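Terminal uridylyltransferase 1 (Trypanosoma brucei, PDB 5HZD) adds uridines to the 3' hydroxyl of guide RNAs, ribosomal RNAs and some mRNAs, using UTP, during mitochondrial RNA editing. Local coordinates at residues Leu33-Ala44 against Leu485-Leu496. Residues are numbered along the deposited sequence; the frame is centred on the assembly and turned at random.
Sequences LLPDHARLRRIA and LRVRTELYRGLL. With SO4 (sulfate ion), chain E.
Tyr492 turns one face of its ring to the backbone of Arg41: Arg41 CA stands 3.9 Å from the ring centroid, 12° off the normal, a CH-pi contact. His37 NE2 lies at the edge of that ring, near its plane, 3.8 Å from Tyr492 CE2. Leu40 and Ala44 also line the hole that receives Tyr492, the methyl of Ala44 coming obliquely to CD1. His37 is itself a knob among Leu485, Arg488, Thr489 and Tyr492. With CG anti to the backbone N (chi1 -179°), its imidazole reaches over to Leu485, whose CD2 lies over one face, 4.1 Å from the centroid. One water, 2.7 Å from His37 NE2, joins that nitrogen to Tyr492 OH. Leu40 fills the next hole, its CD1 resting on the guanidinium face of Arg493, 3.6 Å from NH1, and Leu496 packs against both Leu40 and Ile43.

Salt bridges hold that guanidinium in place. Arg493 grips Glu490 side-on, NE to OE1 and NH2 to OE2, both bonds nearly straight, and makes a long bridge from NH2 to Asp36 OD2 (3.6 Å). Asp36 OD1 accepts from Arg39 NH2, and a sulfate, probably from the crystallisation liquor, bridges Arg39 and Arg493. At the other end, Arg486 NH1 donates in its own plane to Leu33 O (2.8 Å); the side chain of Leu33 lies near the zinc ligand His30.

Reciprocal insertion of His37, Leu40 and Tyr492, with the axes of 37-44 and 485-496 approaching to 9.0 Å at 39°, defines a knobs-into-holes helix pair. It joins the helix following the atypical C2H2 zinc finger to helix 481-497, consistent with the finger's requirement for proper folding of the catalytic domain.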
ATOM      1  N   LEU A  33      11.381 -28.446  -7.827  1.00 23.77           N
ATOM      2  CA  LEU A  33      10.983 -27.216  -7.174  0.62 23.80           C
ATOM      3  C   LEU A  33      11.183 -26.009  -8.085  1.00 23.68           C
ATOM      4  O   LEU A  33      10.606 -24.949  -7.861  1.00 26.09           O
ATOM      5  CB  LEU A  33      11.778 -27.039  -5.876  0.62 24.35           C
ATOM      6  CG  LEU A  33      11.460 -28.123  -4.845  0.62 25.86           C
ATOM      7  CD1 LEU A  33      12.250 -27.864  -3.584  0.62 24.85           C
ATOM      8  CD2 LEU A  33       9.955 -28.109  -4.549  0.62 28.70           C
ATOM      9  N   LEU A  34      12.009 -26.184  -9.110  1.00 23.57           N
ATOM     10  CA  LEU A  34      12.297 -25.098 -10.027  1.00 26.42           C
ATOM     11  C   LEU A  34      12.304 -25.659 -11.445  1.00 25.70           C
ATOM     12  O   LEU A  34      13.315 -25.582 -12.152  1.00 28.37           O
ATOM     13  CB  LEU A  34      13.650 -24.448  -9.661  1.00 24.91           C
ATOM     14  CG  LEU A  34      14.794 -25.403  -9.320  1.00 22.38           C
ATOM     15  CD1 LEU A  34      16.098 -25.022 -10.068  1.00 24.00           C
ATOM     16  CD2 LEU A  34      15.051 -25.436  -7.816  1.00 23.59           C
ATOM     17  N   PRO A  35      11.155 -26.219 -11.880  1.00 23.26           N
ATOM     18  CA  PRO A  35      11.119 -27.041 -13.094  1.00 27.48           C
ATOM     19  C   PRO A  35      11.411 -26.311 -14.403  1.00 29.04           C
ATOM     20  O   PRO A  35      11.784 -26.970 -15.376  1.00 29.93           O
ATOM     21  CB  PRO A  35       9.685 -27.568 -13.107  1.00 26.77           C
ATOM     22  CG  PRO A  35       8.905 -26.512 -12.392  1.00 28.02           C
ATOM     23  CD  PRO A  35       9.816 -26.037 -11.296  1.00 23.33           C
ATOM     24  N   ASP A  36      11.241 -24.993 -14.439  1.00 25.93           N
ATOM     25  CA  ASP A  36      11.449 -24.259 -15.690  1.00 25.02           C
ATOM     26  C   ASP A  36      12.730 -23.451 -15.675  1.00 23.54           C
ATOM     27  O   ASP A  36      13.042 -22.779 -16.658  1.00 25.00           O
ATOM     28  CB  ASP A  36      10.259 -23.328 -15.970  1.00 23.48           C
ATOM     29  CG  ASP A  36       8.952 -24.091 -16.155  1.00 34.86           C
ATOM     30  OD1 ASP A  36       8.997 -25.168 -16.777  1.00 34.30           O
ATOM     31  OD2 ASP A  36       7.894 -23.618 -15.676  1.00 40.04           O
ATOM     32  N   HIS A  37      13.473 -23.493 -14.574  1.00 21.90           N
ATOM     33  CA  HIS A  37      14.651 -22.633 -14.453  1.00 19.66           C
ATOM     34  C   HIS A  37      15.692 -22.856 -15.546  1.00 25.36           C
ATOM     35  O   HIS A  37      16.047 -21.927 -16.273  1.00 23.14           O
ATOM     36  CB  HIS A  37      15.324 -22.749 -13.074  1.00 21.10           C
ATOM     37  CG  HIS A  37      16.513 -21.853 -12.917  1.00 21.53           C
ATOM     38  ND1 HIS A  37      17.812 -22.327 -12.909  1.00 20.40           N
ATOM     39  CD2 HIS A  37      16.597 -20.508 -12.815  1.00 22.83           C
ATOM     40  CE1 HIS A  37      18.639 -21.303 -12.782  1.00 18.70           C
ATOM     41  NE2 HIS A  37      17.931 -20.191 -12.732  1.00 22.38           N
ATOM     42  N   ALA A  38      16.213 -24.073 -15.643  1.00 31.31           N
ATOM     43  CA  ALA A  38      17.299 -24.346 -16.576  1.00 30.17           C
ATOM     44  C   ALA A  38      16.884 -24.074 -18.021  1.00 27.08           C
ATOM     45  O   ALA A  38      17.663 -23.532 -18.803  1.00 25.69           O
ATOM     46  CB  ALA A  38      17.775 -25.771 -16.421  1.00 27.64           C
ATOM     47  N   ARG A  39      15.646 -24.426 -18.347  1.00 24.79           N
ATOM     48  CA  ARG A  39      15.083 -24.271 -19.687  1.00 26.23           C
ATOM     49  C   ARG A  39      14.902 -22.819 -20.117  1.00 27.08           C
ATOM     50  O   ARG A  39      15.288 -22.428 -21.224  1.00 29.66           O
ATOM     51  CB  ARG A  39      13.740 -24.993 -19.778  1.00 29.71           C
ATOM     52  CG  ARG A  39      13.125 -24.927 -21.171  1.00 30.13           C
ATOM     53  CD  ARG A  39      11.855 -25.767 -21.260  1.00 31.19           C
ATOM     54  NE  ARG A  39      10.840 -25.285 -20.330  1.00 31.17           N
ATOM     55  CZ  ARG A  39       9.999 -24.289 -20.594  1.00 31.73           C
ATOM     56  NH1 ARG A  39      10.040 -23.676 -21.766  1.00 36.40           N
ATOM     57  NH2 ARG A  39       9.120 -23.906 -19.683  1.00 33.85           N
ATOM     58  N   LEU A  40      14.301 -22.010 -19.254  1.00 24.80           N
ATOM     59  CA  LEU A  40      14.113 -20.608 -19.614  1.00 21.71           C
ATOM     60  C   LEU A  40      15.435 -19.855 -19.583  1.00 24.49           C
ATOM     61  O   LEU A  40      15.633 -18.916 -20.357  1.00 23.37           O
ATOM     62  CB  LEU A  40      13.088 -19.938 -18.695  1.00 18.27           C
ATOM     63  CG  LEU A  40      11.653 -20.442 -18.850  1.00 21.93           C
ATOM     64  CD1 LEU A  40      10.702 -19.607 -17.996  1.00 20.95           C
ATOM     65  CD2 LEU A  40      11.225 -20.443 -20.337  1.00 26.01           C
ATOM     66  N   ARG A  41      16.330 -20.235 -18.669  1.00 22.17           N
ATOM     67  CA  ARG A  41      17.663 -19.634 -18.619  1.00 21.42           C
ATOM     68  C   ARG A  41      18.378 -19.868 -19.925  1.00 21.20           C
ATOM     69  O   ARG A  41      19.034 -18.965 -20.455  1.00 25.41           O
ATOM     70  CB  ARG A  41      18.494 -20.187 -17.450  1.00 23.64           C
ATOM     71  CG  ARG A  41      19.984 -19.835 -17.450  1.00 26.98           C
ATOM     72  CD  ARG A  41      20.586 -20.168 -16.070  1.00 34.21           C
ATOM     73  NE  ARG A  41      22.047 -20.103 -15.993  1.00 44.50           N
ATOM     74  CZ  ARG A  41      22.733 -19.065 -15.518  1.00 45.38           C
ATOM     75  NH1 ARG A  41      22.096 -17.983 -15.085  1.00 48.55           N
ATOM     76  NH2 ARG A  41      24.061 -19.106 -15.479  1.00 42.59           N
ATOM     77  N   ARG A  42      18.278 -21.091 -20.437  1.00 23.71           N
ATOM     78  CA  ARG A  42      18.928 -21.410 -21.705  1.00 26.24           C
ATOM     79  C   ARG A  42      18.359 -20.602 -22.862  1.00 27.39           C
ATOM     80  O   ARG A  42      19.116 -20.089 -23.695  1.00 28.96           O
ATOM     81  CB  ARG A  42      18.837 -22.914 -22.007  1.00 33.09           C
ATOM     82  CG  ARG A  42      19.928 -23.762 -21.346  1.00 42.63           C
ATOM     83  CD  ARG A  42      19.971 -25.199 -21.908  1.00 47.89           C
ATOM     84  NE  ARG A  42      18.834 -26.004 -21.466  1.00 50.46           N
ATOM     85  CZ  ARG A  42      17.702 -26.146 -22.150  1.00 52.79           C
ATOM     86  NH1 ARG A  42      17.550 -25.543 -23.325  1.00 55.67           N
ATOM     87  NH2 ARG A  42      16.718 -26.892 -21.660  1.00 51.82           N
ATOM     88  N   ILE A  43      17.032 -20.480 -22.920  1.00 23.60           N
ATOM     89  CA  ILE A  43      16.401 -19.663 -23.966  1.00 20.69           C
ATOM     90  C   ILE A  43      16.870 -18.214 -23.892  1.00 24.88           C
ATOM     91  O   ILE A  43      17.281 -17.630 -24.904  1.00 25.13           O
ATOM     92  CB  ILE A  43      14.865 -19.771 -23.951  1.00 23.47           C
ATOM     93  CG1 ILE A  43      14.457 -21.209 -24.284  1.00 26.73           C
ATOM     94  CG2 ILE A  43      14.254 -18.805 -24.967  1.00 23.58           C
ATOM     95  CD1 ILE A  43      13.009 -21.532 -24.030  1.00 30.67           C
ATOM     96  N   ALA A  44      16.843 -17.632 -22.695  1.00 24.15           N
ATOM     97  CA  ALA A  44      17.245 -16.235 -22.556  1.00 23.35           C
ATOM     98  C   ALA A  44      18.729 -16.060 -22.851  1.00 24.96           C
ATOM     99  O   ALA A  44      19.126 -15.049 -23.419  1.00 29.96           O
ATOM    100  CB  ALA A  44      16.905 -15.713 -21.175  1.00 23.66           C
ATOM    101  N   LEU A 485      15.767 -19.545  -7.125  1.00 15.48           N
ATOM    102  CA  LEU A 485      15.800 -19.967  -8.521  1.00 15.17           C
ATOM    103  C   LEU A 485      14.380 -19.933  -9.098  1.00 15.00           C
ATOM    104  O   LEU A 485      14.213 -19.738 -10.309  1.00 16.77           O
ATOM    105  CB  LEU A 485      16.448 -21.342  -8.658  1.00 16.74           C
ATOM    106  CG  LEU A 485      17.951 -21.281  -8.292  1.00 18.45           C
ATOM    107  CD1 LEU A 485      18.630 -22.621  -8.549  1.00 18.11           C
ATOM    108  CD2 LEU A 485      18.668 -20.136  -9.047  1.00 19.39           C
ATOM    109  N   ARG A 486      13.369 -20.114  -8.245  1.00 14.91           N
ATOM    110  CA  ARG A 486      11.985 -19.843  -8.660  1.00 15.60           C
ATOM    111  C   ARG A 486      11.812 -18.379  -9.058  1.00 16.60           C
ATOM    112  O   ARG A 486      11.151 -18.071 -10.053  1.00 15.18           O
ATOM    113  CB  ARG A 486      10.969 -20.267  -7.577  1.00 16.82           C
ATOM    114  CG  ARG A 486      10.936 -21.787  -7.388  1.00 23.65           C
ATOM    115  CD  ARG A 486      10.074 -22.219  -6.189  1.00 25.63           C
ATOM    116  NE  ARG A 486       8.682 -21.809  -6.370  1.00 31.18           N
ATOM    117  CZ  ARG A 486       7.786 -22.539  -7.029  1.00 39.71           C
ATOM    118  NH1 ARG A 486       8.147 -23.701  -7.557  1.00 42.26           N
ATOM    119  NH2 ARG A 486       6.535 -22.108  -7.164  1.00 39.42           N
ATOM    120  N   VAL A 487      12.413 -17.468  -8.303  1.00 13.79           N
ATOM    121  CA  VAL A 487      12.367 -16.053  -8.638  1.00 13.31           C
ATOM    122  C   VAL A 487      13.100 -15.783  -9.951  1.00 15.31           C
ATOM    123  O   VAL A 487      12.570 -15.124 -10.845  1.00 14.88           O
ATOM    124  CB  VAL A 487      12.970 -15.185  -7.516  1.00 13.03           C
ATOM    125  CG1 VAL A 487      13.005 -13.716  -7.956  1.00 13.32           C
ATOM    126  CG2 VAL A 487      12.111 -15.326  -6.250  1.00 16.20           C
ATOM    127  N   ARG A 488      14.327 -16.287 -10.070  1.00 13.71           N
ATOM    128  CA  ARG A 488      15.076 -16.110 -11.310  1.00 15.14           C
ATOM    129  C   ARG A 488      14.302 -16.650 -12.504  1.00 15.69           C
ATOM    130  O   ARG A 488      14.355 -16.062 -13.585  1.00 15.41           O
ATOM    131  CB  ARG A 488      16.448 -16.783 -11.242  1.00 18.07           C
ATOM    132  CG  ARG A 488      17.420 -16.156 -10.210  1.00 16.71           C
ATOM    133  CD  ARG A 488      17.723 -14.665 -10.452  1.00 19.91           C
ATOM    134  NE  ARG A 488      18.426 -14.441 -11.718  1.00 20.46           N
ATOM    135  CZ  ARG A 488      19.741 -14.586 -11.909  1.00 20.58           C
ATOM    136  NH1 ARG A 488      20.556 -14.986 -10.922  1.00 20.66           N
ATOM    137  NH2 ARG A 488      20.258 -14.323 -13.100  1.00 21.52           N
ATOM    138  N   THR A 489      13.624 -17.785 -12.336  1.00 14.38           N
ATOM    139  CA  THR A 489      12.799 -18.355 -13.416  1.00 14.67           C
ATOM    140  C   THR A 489      11.802 -17.335 -13.932  1.00 14.30           C
ATOM    141  O   THR A 489      11.680 -17.133 -15.159  1.00 14.98           O
ATOM    142  CB  THR A 489      11.980 -19.586 -12.960  1.00 15.03           C
ATOM    143  OG1 THR A 489      12.872 -20.637 -12.573  1.00 16.10           O
ATOM    144  CG2 THR A 489      11.112 -20.126 -14.086  1.00 20.23           C
ATOM    145  N   GLU A 490      11.097 -16.696 -12.998  1.00 13.90           N
ATOM    146  CA  GLU A 490      10.080 -15.716 -13.383  1.00 13.59           C
ATOM    147  C   GLU A 490      10.675 -14.467 -14.036  1.00 15.55           C
ATOM    148  O   GLU A 490      10.037 -13.873 -14.928  1.00 15.95           O
ATOM    149  CB  GLU A 490       9.165 -15.354 -12.204  1.00 13.51           C
ATOM    150  CG  GLU A 490       8.396 -16.565 -11.615  1.00 15.52           C
ATOM    151  CD  GLU A 490       7.606 -17.375 -12.648  1.00 18.69           C
ATOM    152  OE1 GLU A 490       7.049 -16.795 -13.618  1.00 20.53           O
ATOM    153  OE2 GLU A 490       7.548 -18.636 -12.510  1.00 22.96           O
ATOM    154  N   LEU A 491      11.881 -14.070 -13.638  1.00 14.20           N
ATOM    155  CA  LEU A 491      12.499 -12.911 -14.300  1.00 13.29           C
ATOM    156  C   LEU A 491      12.847 -13.277 -15.748  1.00 15.41           C
ATOM    157  O   LEU A 491      12.635 -12.460 -16.661  1.00 15.95           O
ATOM    158  CB  LEU A 491      13.731 -12.475 -13.512  1.00 14.79           C
ATOM    159  CG  LEU A 491      13.383 -11.810 -12.186  1.00 12.56           C
ATOM    160  CD1 LEU A 491      14.606 -11.818 -11.276  1.00 13.76           C
ATOM    161  CD2 LEU A 491      12.894 -10.369 -12.391  1.00 12.53           C
ATOM    162  N   TYR A 492      13.344 -14.495 -15.990  1.00 15.74           N
ATOM    163  CA  TYR A 492      13.610 -14.901 -17.374  1.00 16.82           C
ATOM    164  C   TYR A 492      12.310 -14.952 -18.147  1.00 15.48           C
ATOM    165  O   TYR A 492      12.276 -14.554 -19.313  1.00 17.38           O
ATOM    166  CB  TYR A 492      14.259 -16.299 -17.472  1.00 15.08           C
ATOM    167  CG  TYR A 492      15.631 -16.423 -16.898  1.00 17.17           C
ATOM    168  CD1 TYR A 492      16.663 -15.605 -17.335  1.00 16.44           C
ATOM    169  CD2 TYR A 492      15.909 -17.403 -15.952  1.00 15.49           C
ATOM    170  CE1 TYR A 492      17.946 -15.733 -16.811  1.00 21.81           C
ATOM    171  CE2 TYR A 492      17.182 -17.541 -15.413  1.00 18.65           C
ATOM    172  CZ  TYR A 492      18.191 -16.712 -15.854  1.00 19.80           C
ATOM    173  OH  TYR A 492      19.460 -16.829 -15.323  1.00 22.18           O
ATOM    174  N   ARG A 493      11.235 -15.466 -17.527  1.00 15.01           N
ATOM    175  CA  ARG A 493       9.961 -15.615 -18.203  1.00 18.34           C
ATOM    176  C   ARG A 493       9.423 -14.229 -18.577  1.00 17.72           C
ATOM    177  O   ARG A 493       8.909 -14.044 -19.695  1.00 19.08           O
ATOM    178  CB  ARG A 493       8.972 -16.369 -17.321  1.00 18.39           C
ATOM    179  CG  ARG A 493       7.776 -16.866 -18.089  1.00 20.80           C
ATOM    180  CD  ARG A 493       6.639 -17.416 -17.252  1.00 24.86           C
ATOM    181  NE  ARG A 493       7.044 -18.210 -16.098  1.00 32.49           N
ATOM    182  CZ  ARG A 493       7.299 -19.519 -16.088  1.00 29.31           C
ATOM    183  NH1 ARG A 493       7.245 -20.280 -17.189  1.00 32.20           N
ATOM    184  NH2 ARG A 493       7.634 -20.073 -14.938  1.00 26.36           N
ATOM    185  N   GLY A 494       9.576 -13.258 -17.683  1.00 15.30           N
ATOM    186  CA  GLY A 494       9.114 -11.910 -17.989  1.00 16.53           C
ATOM    187  C   GLY A 494       9.858 -11.304 -19.169  1.00 17.70           C
ATOM    188  O   GLY A 494       9.242 -10.680 -20.042  1.00 19.42           O
ATOM    189  N   LEU A 495      11.178 -11.490 -19.197  1.00 15.68           N
ATOM    190  CA  LEU A 495      12.032 -10.978 -20.266  1.00 14.96           C
ATOM    191  C   LEU A 495      11.558 -11.532 -21.600  1.00 19.39           C
ATOM    192  O   LEU A 495      11.339 -10.785 -22.557  1.00 20.64           O
ATOM    193  CB  LEU A 495      13.471 -11.417 -20.030  1.00 16.89           C
ATOM    194  CG  LEU A 495      14.496 -10.976 -21.059  1.00 17.22           C
ATOM    195  CD1 LEU A 495      14.612  -9.454 -21.025  1.00 26.18           C
ATOM    196  CD2 LEU A 495      15.848 -11.606 -20.767  1.00 23.15           C
ATOM    197  N   LEU A 496      11.391 -12.846 -21.657  1.00 15.92           N
ATOM    198  CA  LEU A 496      11.036 -13.507 -22.905  1.00 16.48           C
ATOM    199  C   LEU A 496       9.645 -13.106 -23.364  1.00 20.08           C
ATOM    200  O   LEU A 496       9.394 -13.018 -24.576  1.00 22.76           O
ATOM    201  CB  LEU A 496      11.160 -15.030 -22.778  1.00 19.42           C
ATOM    202  CG  LEU A 496      12.582 -15.494 -22.473  1.00 22.13           C
ATOM    203  CD1 LEU A 496      12.637 -16.994 -22.108  1.00 22.05           C
ATOM    204  CD2 LEU A 496      13.503 -15.189 -23.629  1.00 22.95           C
TER
HETATM  205  S   SO4 E 704       6.783 -21.033 -20.582  1.00 47.21           S
HETATM  206  O1  SO4 E 704       6.799 -22.017 -19.498  1.00 50.02           O
HETATM  207  O2  SO4 E 704       7.119 -19.699 -20.065  1.00 39.12           O
HETATM  208  O3  SO4 E 704       5.443 -21.004 -21.170  1.00 49.99           O
HETATM  209  O4  SO4 E 704       7.763 -21.437 -21.592  1.00 49.33           O
HETATM  210  O   HOH W   1       7.501 -22.242 -13.579  1.00 35.16           O
HETATM  211  O   HOH W   2      19.396 -17.900 -12.602  1.00 21.06           O
HETATM  212  O   HOH W   3      23.240 -15.533 -13.964  1.00 50.69           O